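Local coordinates for protein MmeI (Methylophilus methylotrophus, PDB 5HR4) that acts as a Type IIL restriction-modification enzyme on DNA, probably methylating the exocyclic amino group of adenine with S-adenosyl-L-methionine as methyl donor, at residues A422-A425 and L426-T429; K323-K326 and P327-D331. One frame throughout, in Å; residues are numbered along the deposited sequence.

Interaction 1. Residues A422-A425 and L426-T429; sequences AQVA and LWLT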
ATOM      1  N   ALA A 422      -3.722  -8.901  17.928  1.00 28.32           N
ATOM      2  CA  ALA A 422      -5.094  -8.830  17.441  1.00 26.63           C
ATOM      3  C   ALA A 422      -6.057  -9.438  18.444  1.00 28.10           C
ATOM      4  O   ALA A 422      -7.095  -8.845  18.759  1.00 26.52           O
ATOM      5  CB  ALA A 422      -5.208  -9.530  16.085  1.00 21.61           C
ATOM      6  N   GLN A 423      -5.705 -10.599  18.995  1.00 28.16           N
ATOM      7  CA  GLN A 423      -6.576 -11.234  19.973  1.00 31.32           C
ATOM      8  C   GLN A 423      -6.732 -10.352  21.205  1.00 35.20           C
ATOM      9  O   GLN A 423      -7.856  -9.999  21.585  1.00 32.13           O
ATOM     10  CB  GLN A 423      -6.047 -12.621  20.347  1.00 33.12           C
ATOM     11  CG  GLN A 423      -7.073 -13.478  21.068  1.00 37.37           C
ATOM     12  CD  GLN A 423      -6.659 -14.930  21.202  1.00 47.48           C
ATOM     13  OE1 GLN A 423      -6.169 -15.353  22.250  1.00 46.67           O
ATOM     14  NE2 GLN A 423      -6.884 -15.710  20.151  1.00 59.30           N
ATOM     15  N   VAL A 424      -5.611  -9.946  21.822  1.00 31.84           N
ATOM     16  CA  VAL A 424      -5.713  -9.113  23.022  1.00 29.01           C
ATOM     17  C   VAL A 424      -6.299  -7.757  22.678  1.00 30.96           C
ATOM     18  O   VAL A 424      -7.037  -7.162  23.476  1.00 32.52           O
ATOM     19  CB  VAL A 424      -4.351  -8.969  23.712  1.00 30.16           C
ATOM     20  CG1 VAL A 424      -4.386  -7.839  24.710  1.00 29.37           C
ATOM     21  CG2 VAL A 424      -3.999 -10.255  24.424  1.00 38.03           C
ATOM     22  N   ALA A 425      -6.009  -7.252  21.485  1.00 27.88           N
ATOM     23  CA  ALA A 425      -6.589  -5.979  21.081  1.00 29.61           C
ATOM     24  C   ALA A 425      -8.112  -6.021  21.153  1.00 31.34           C
ATOM     25  O   ALA A 425      -8.748  -5.056  21.597  1.00 34.10           O
ATOM     26  CB  ALA A 425      -6.118  -5.614  19.674  1.00 27.64           C
ATOM     27  N   LEU A 426      -8.714  -7.138  20.747  1.00 30.22           N
ATOM     28  CA  LEU A 426     -10.165  -7.241  20.787  1.00 28.68           C
ATOM     29  C   LEU A 426     -10.682  -7.302  22.217  1.00 30.52           C
ATOM     30  O   LEU A 426     -11.748  -6.765  22.513  1.00 35.02           O
ATOM     31  CB  LEU A 426     -10.629  -8.452  19.981  1.00 27.26           C
ATOM     32  CG  LEU A 426     -10.790  -8.101  18.503  1.00 25.20           C
ATOM     33  CD1 LEU A 426     -10.784  -9.319  17.643  1.00 19.79           C
ATOM     34  CD2 LEU A 426     -12.105  -7.364  18.318  1.00 26.52           C
ATOM     35  N   TRP A 427      -9.956  -7.938  23.132  1.00 32.44           N
ATOM     36  CA  TRP A 427     -10.469  -7.994  24.502  1.00 32.14           C
ATOM     37  C   TRP A 427     -10.337  -6.651  25.216  1.00 34.19           C
ATOM     38  O   TRP A 427     -11.237  -6.256  25.965  1.00 37.68           O
ATOM     39  CB  TRP A 427      -9.757  -9.069  25.301  1.00 28.49           C
ATOM     40  CG  TRP A 427     -10.251 -10.458  25.056  1.00 30.09           C
ATOM     41  CD1 TRP A 427     -11.547 -10.907  25.104  1.00 28.29           C
ATOM     42  CD2 TRP A 427      -9.438 -11.599  24.774  1.00 35.94           C
ATOM     43  NE1 TRP A 427     -11.583 -12.260  24.845  1.00 34.33           N
ATOM     44  CE2 TRP A 427     -10.298 -12.706  24.646  1.00 35.46           C
ATOM     45  CE3 TRP A 427      -8.053 -11.790  24.612  1.00 35.21           C
ATOM     46  CZ2 TRP A 427      -9.821 -13.978  24.366  1.00 34.82           C
ATOM     47  CZ3 TRP A 427      -7.589 -13.040  24.334  1.00 31.58           C
ATOM     48  CH2 TRP A 427      -8.466 -14.122  24.206  1.00 36.49           C
ATOM     49  N   LEU A 428      -9.217  -5.947  25.018  1.00 32.23           N
ATOM     50  CA  LEU A 428      -9.070  -4.618  25.610  1.00 32.77           C
ATOM     51  C   LEU A 428     -10.134  -3.661  25.074  1.00 34.12           C
ATOM     52  O   LEU A 428     -10.731  -2.890  25.839  1.00 29.11           O
ATOM     53  CB  LEU A 428      -7.671  -4.059  25.338  1.00 30.80           C
ATOM     54  CG  LEU A 428      -6.438  -4.930  25.624  1.00 31.69           C
ATOM     55  CD1 LEU A 428      -5.136  -4.161  25.338  1.00 26.95           C
ATOM     56  CD2 LEU A 428      -6.459  -5.512  27.043  1.00 26.00           C
ATOM     57  N   THR A 429     -10.398  -3.707  23.769  1.00 31.52           N
ATOM     58  CA  THR A 429     -11.473  -2.881  23.237  1.00 33.90           C
ATOM     59  C   THR A 429     -12.809  -3.282  23.848  1.00 35.79           C
ATOM     60  O   THR A 429     -13.607  -2.418  24.236  1.00 36.34           O
ATOM     61  CB  THR A 429     -11.527  -2.960  21.711  1.00 32.62           C
ATOM     62  OG1 THR A 429     -10.193  -2.927  21.176  1.00 36.00           O
ATOM     63  CG2 THR A 429     -12.277  -1.765  21.183  1.00 25.24           C
TER

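Interaction 2. Residues K323-K326 and P327-D331; sequences KLIK and PLFLD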
ATOM      1  N   LYS A 323     -12.668   5.151   6.276  1.00 27.72           N
ATOM      2  CA  LYS A 323     -13.085   5.341   4.882  1.00 27.53           C
ATOM      3  C   LYS A 323     -13.470   4.025   4.229  1.00 29.98           C
ATOM      4  O   LYS A 323     -14.134   4.027   3.186  1.00 28.50           O
ATOM      5  CB  LYS A 323     -11.998   5.973   3.992  1.00 26.97           C
ATOM      6  CG  LYS A 323     -10.910   6.738   4.662  1.00 27.24           C
ATOM      7  CD  LYS A 323      -9.679   6.731   3.778  1.00 29.31           C
ATOM      8  CE  LYS A 323      -9.158   8.131   3.528  1.00 33.16           C
ATOM      9  NZ  LYS A 323      -7.916   8.078   2.720  1.00 34.73           N
ATOM     10  N   LEU A 324     -13.029   2.899   4.793  1.00 29.58           N
ATOM     11  CA  LEU A 324     -13.344   1.614   4.193  1.00 28.43           C
ATOM     12  C   LEU A 324     -14.593   0.973   4.804  1.00 28.27           C
ATOM     13  O   LEU A 324     -15.443   0.454   4.066  1.00 27.39           O
ATOM     14  CB  LEU A 324     -12.133   0.692   4.312  1.00 27.87           C
ATOM     15  CG  LEU A 324     -12.190  -0.665   3.621  1.00 26.68           C
ATOM     16  CD1 LEU A 324     -10.782  -1.070   3.390  1.00 30.33           C
ATOM     17  CD2 LEU A 324     -12.892  -1.725   4.469  1.00 25.74           C
ATOM     18  N   ILE A 325     -14.752   1.014   6.130  1.00 25.76           N
ATOM     19  CA  ILE A 325     -15.928   0.372   6.714  1.00 28.15           C
ATOM     20  C   ILE A 325     -17.192   1.234   6.657  1.00 28.32           C
ATOM     21  O   ILE A 325     -18.298   0.686   6.783  1.00 31.58           O
ATOM     22  CB  ILE A 325     -15.675  -0.064   8.170  1.00 28.78           C
ATOM     23  CG1 ILE A 325     -15.479   1.153   9.078  1.00 27.84           C
ATOM     24  CG2 ILE A 325     -14.481  -1.048   8.249  1.00 29.07           C
ATOM     25  CD1 ILE A 325     -15.178   0.810  10.526  1.00 25.39           C
ATOM     26  N   LYS A 326     -17.094   2.556   6.493  1.00 27.61           N
ATOM     27  CA  LYS A 326     -18.334   3.337   6.427  1.00 31.11           C
ATOM     28  C   LYS A 326     -19.153   2.970   5.198  1.00 29.11           C
ATOM     29  O   LYS A 326     -20.330   2.603   5.358  1.00 28.92           O
ATOM     30  CB  LYS A 326     -18.050   4.845   6.475  1.00 28.73           C
ATOM     31  CG  LYS A 326     -17.649   5.401   7.849  1.00 26.46           C
ATOM     32  CD  LYS A 326     -17.072   6.824   7.713  1.00 25.56           C
ATOM     33  CE  LYS A 326     -18.033   7.899   8.228  1.00 32.96           C
ATOM     34  NZ  LYS A 326     -19.385   7.751   7.619  1.00 30.67           N
ATOM     35  N   PRO A 327     -18.609   3.000   3.974  1.00 30.56           N
ATOM     36  CA  PRO A 327     -19.382   2.495   2.830  1.00 26.94           C
ATOM     37  C   PRO A 327     -19.626   0.999   2.875  1.00 26.62           C
ATOM     38  O   PRO A 327     -20.659   0.548   2.376  1.00 29.75           O
ATOM     39  CB  PRO A 327     -18.520   2.873   1.613  1.00 28.42           C
ATOM     40  CG  PRO A 327     -17.458   3.777   2.131  1.00 30.14           C
ATOM     41  CD  PRO A 327     -17.263   3.437   3.561  1.00 29.78           C
ATOM     42  N   LEU A 328     -18.719   0.200   3.435  1.00 29.23           N
ATOM     43  CA  LEU A 328     -18.909  -1.248   3.356  1.00 29.55           C
ATOM     44  C   LEU A 328     -20.156  -1.680   4.117  1.00 27.67           C
ATOM     45  O   LEU A 328     -21.000  -2.410   3.581  1.00 30.08           O
ATOM     46  CB  LEU A 328     -17.678  -1.994   3.875  1.00 30.09           C
ATOM     47  CG  LEU A 328     -17.634  -3.499   3.529  1.00 29.78           C
ATOM     48  CD1 LEU A 328     -17.805  -3.747   2.019  1.00 28.81           C
ATOM     49  CD2 LEU A 328     -16.361  -4.182   4.054  1.00 26.43           C
ATOM     50  N   PHE A 329     -20.307  -1.233   5.361  1.00 25.84           N
ATOM     51  CA  PHE A 329     -21.513  -1.609   6.092  1.00 28.49           C
ATOM     52  C   PHE A 329     -22.001  -0.524   7.042  1.00 30.99           C
ATOM     53  O   PHE A 329     -23.212  -0.374   7.217  1.00 32.54           O
ATOM     54  CB  PHE A 329     -21.284  -2.903   6.884  1.00 24.20           C
ATOM     55  CG  PHE A 329     -20.056  -2.874   7.735  1.00 29.18           C
ATOM     56  CD1 PHE A 329     -18.844  -3.318   7.238  1.00 27.90           C
ATOM     57  CD2 PHE A 329     -20.109  -2.405   9.033  1.00 31.20           C
ATOM     58  CE1 PHE A 329     -17.701  -3.280   8.013  1.00 28.10           C
ATOM     59  CE2 PHE A 329     -18.979  -2.373   9.818  1.00 28.44           C
ATOM     60  CZ  PHE A 329     -17.763  -2.807   9.299  1.00 28.59           C
ATOM     61  N   LEU A 330     -21.075   0.234   7.643  1.00 29.66           N
ATOM     62  CA  LEU A 330     -21.384   0.975   8.863  1.00 26.68           C
ATOM     63  C   LEU A 330     -22.436   2.044   8.610  1.00 34.25           C
ATOM     64  O   LEU A 330     -23.457   2.094   9.306  1.00 35.81           O
ATOM     65  CB  LEU A 330     -20.105   1.581   9.450  1.00 27.80           C
ATOM     66  CG  LEU A 330     -20.278   2.317  10.787  1.00 23.58           C
ATOM     67  CD1 LEU A 330     -21.006   1.460  11.772  1.00 29.06           C
ATOM     68  CD2 LEU A 330     -18.970   2.797  11.381  1.00 20.35           C
ATOM     69  N   ASP A 331     -22.221   2.901   7.608  1.00 29.99           N
ATOM     70  CA  ASP A 331     -23.209   3.934   7.328  1.00 27.27           C
ATOM     71  C   ASP A 331     -24.600   3.332   7.137  1.00 33.26           C
ATOM     72  O   ASP A 331     -25.589   3.866   7.658  1.00 35.79           O
ATOM     73  CB  ASP A 331     -22.820   4.754   6.097  1.00 27.14           C
ATOM     74  CG  ASP A 331     -21.621   5.679   6.345  1.00 33.91           C
ATOM     75  OD1 ASP A 331     -21.300   5.934   7.533  1.00 35.82           O
ATOM     76  OD2 ASP A 331     -21.003   6.163   5.349  1.00 31.29           O
TER

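Interaction 1. Residues A422-A425 and L426-T429
The indole of W427 and the side-chain amide of Q423, one helical turn apart, run side by side in the same direction with their planes 73° apart, so they do not stack as parallel plates. The amide end meets the ring obliquely, while Q423 CG lies 3.3 Å from W427 CZ3 on the six-membered ring. Q423 gets there with CG anti to its own N (chi1 -165°) and an extended chain, a reach that suits a long residue beside a broad aromatic. V424 CG2 adds a looser apolar contact, 4.3 Å from W427 CE3. The indole N-H is bonded to the carbonyl of S452, and L261 and L450 also touch the side chain. With an alanine here the S452 carbonyl is likely to lose its indole donor, and Q423 and V424 the ring they lie against.

One residue further along, V424 CG1 packs 3.7 Å from L428 CG, two branched residues suited to the buried side facing helix 183-200. L428 N bonds to V424 O at 2.9 Å and nearly straight (176°). The carbonyl of A425 takes two donors from opposite faces of its plane, T429 N at 3.0 Å and T429 OG1 at 2.6 Å, so this buried hydroxyl is satisfied within its own helix. Small A425 and compact T429 fit beside V371 of helix 368-388. These i to i+3 and i to i+4 contacts belong to helix 416-440, the crossover of a beta-alpha-beta unit joining parallel strands 409-413 and 455-458 in the Rossmann-like methyltransferase fold.

Interaction 2. Residues K323-K326 and P327-D331
K326 and D331, five residues apart, join in a salt bridge: K326 NZ stands 2.6 Å from D331 OD1, on the syn lone pair of that oxygen. The lysine chain, bent at chi3 and chi4, turns its end toward the C-terminal side, and a long flexible residue suits this exposed surface. In the backbone of the same pair, D331 N bonds to K326 O at 3.0 Å. P327, lacking an N-H, can give no bond to the preceding turn, and its CD sits 3.2 Å from K323 O instead. Helix 318-340 is kinked at this point, and a wider pi-type turn follows at 327-330; the helix packs on strands 477-480 and 532-538 of the methyltransferase sheet. I325 serves that turn with its carbonyl, which accepts F329 N at 3.1 Å and L330 N at 2.9 Å, the second in the carbonyl plane and the first tilted from it. The same oxygen lies 4.0 Å above the centre of the F329 ring. I325 CB comes within 3.6 Å of F329 CZ, because CG of F329 takes the crowded position between N and C (chi1 51°). A branched aliphatic and an aromatic suit this buried side, where L479 touches both.

Interaction 2 comes first along the chain, on helix 318-340, and interaction 1 follows on helix 416-440. Their centres are 21 Å apart and their nearest atoms about 11 Å, so they do not touch. What joins them is helix 368-388: V371 and Y374 meet the 422-429 segment, while F369, T373 and E376 meet 323-331. All three helices belong to the body built round the mixed sheet, whose first strands run in the 3-2-1-4-5 order of class I methyltransferases. The side chains of A422 and L324 lie about 8 Å and 9 Å from bound sinefungin, so both contacts lie in the part of the protein that holds this ligand.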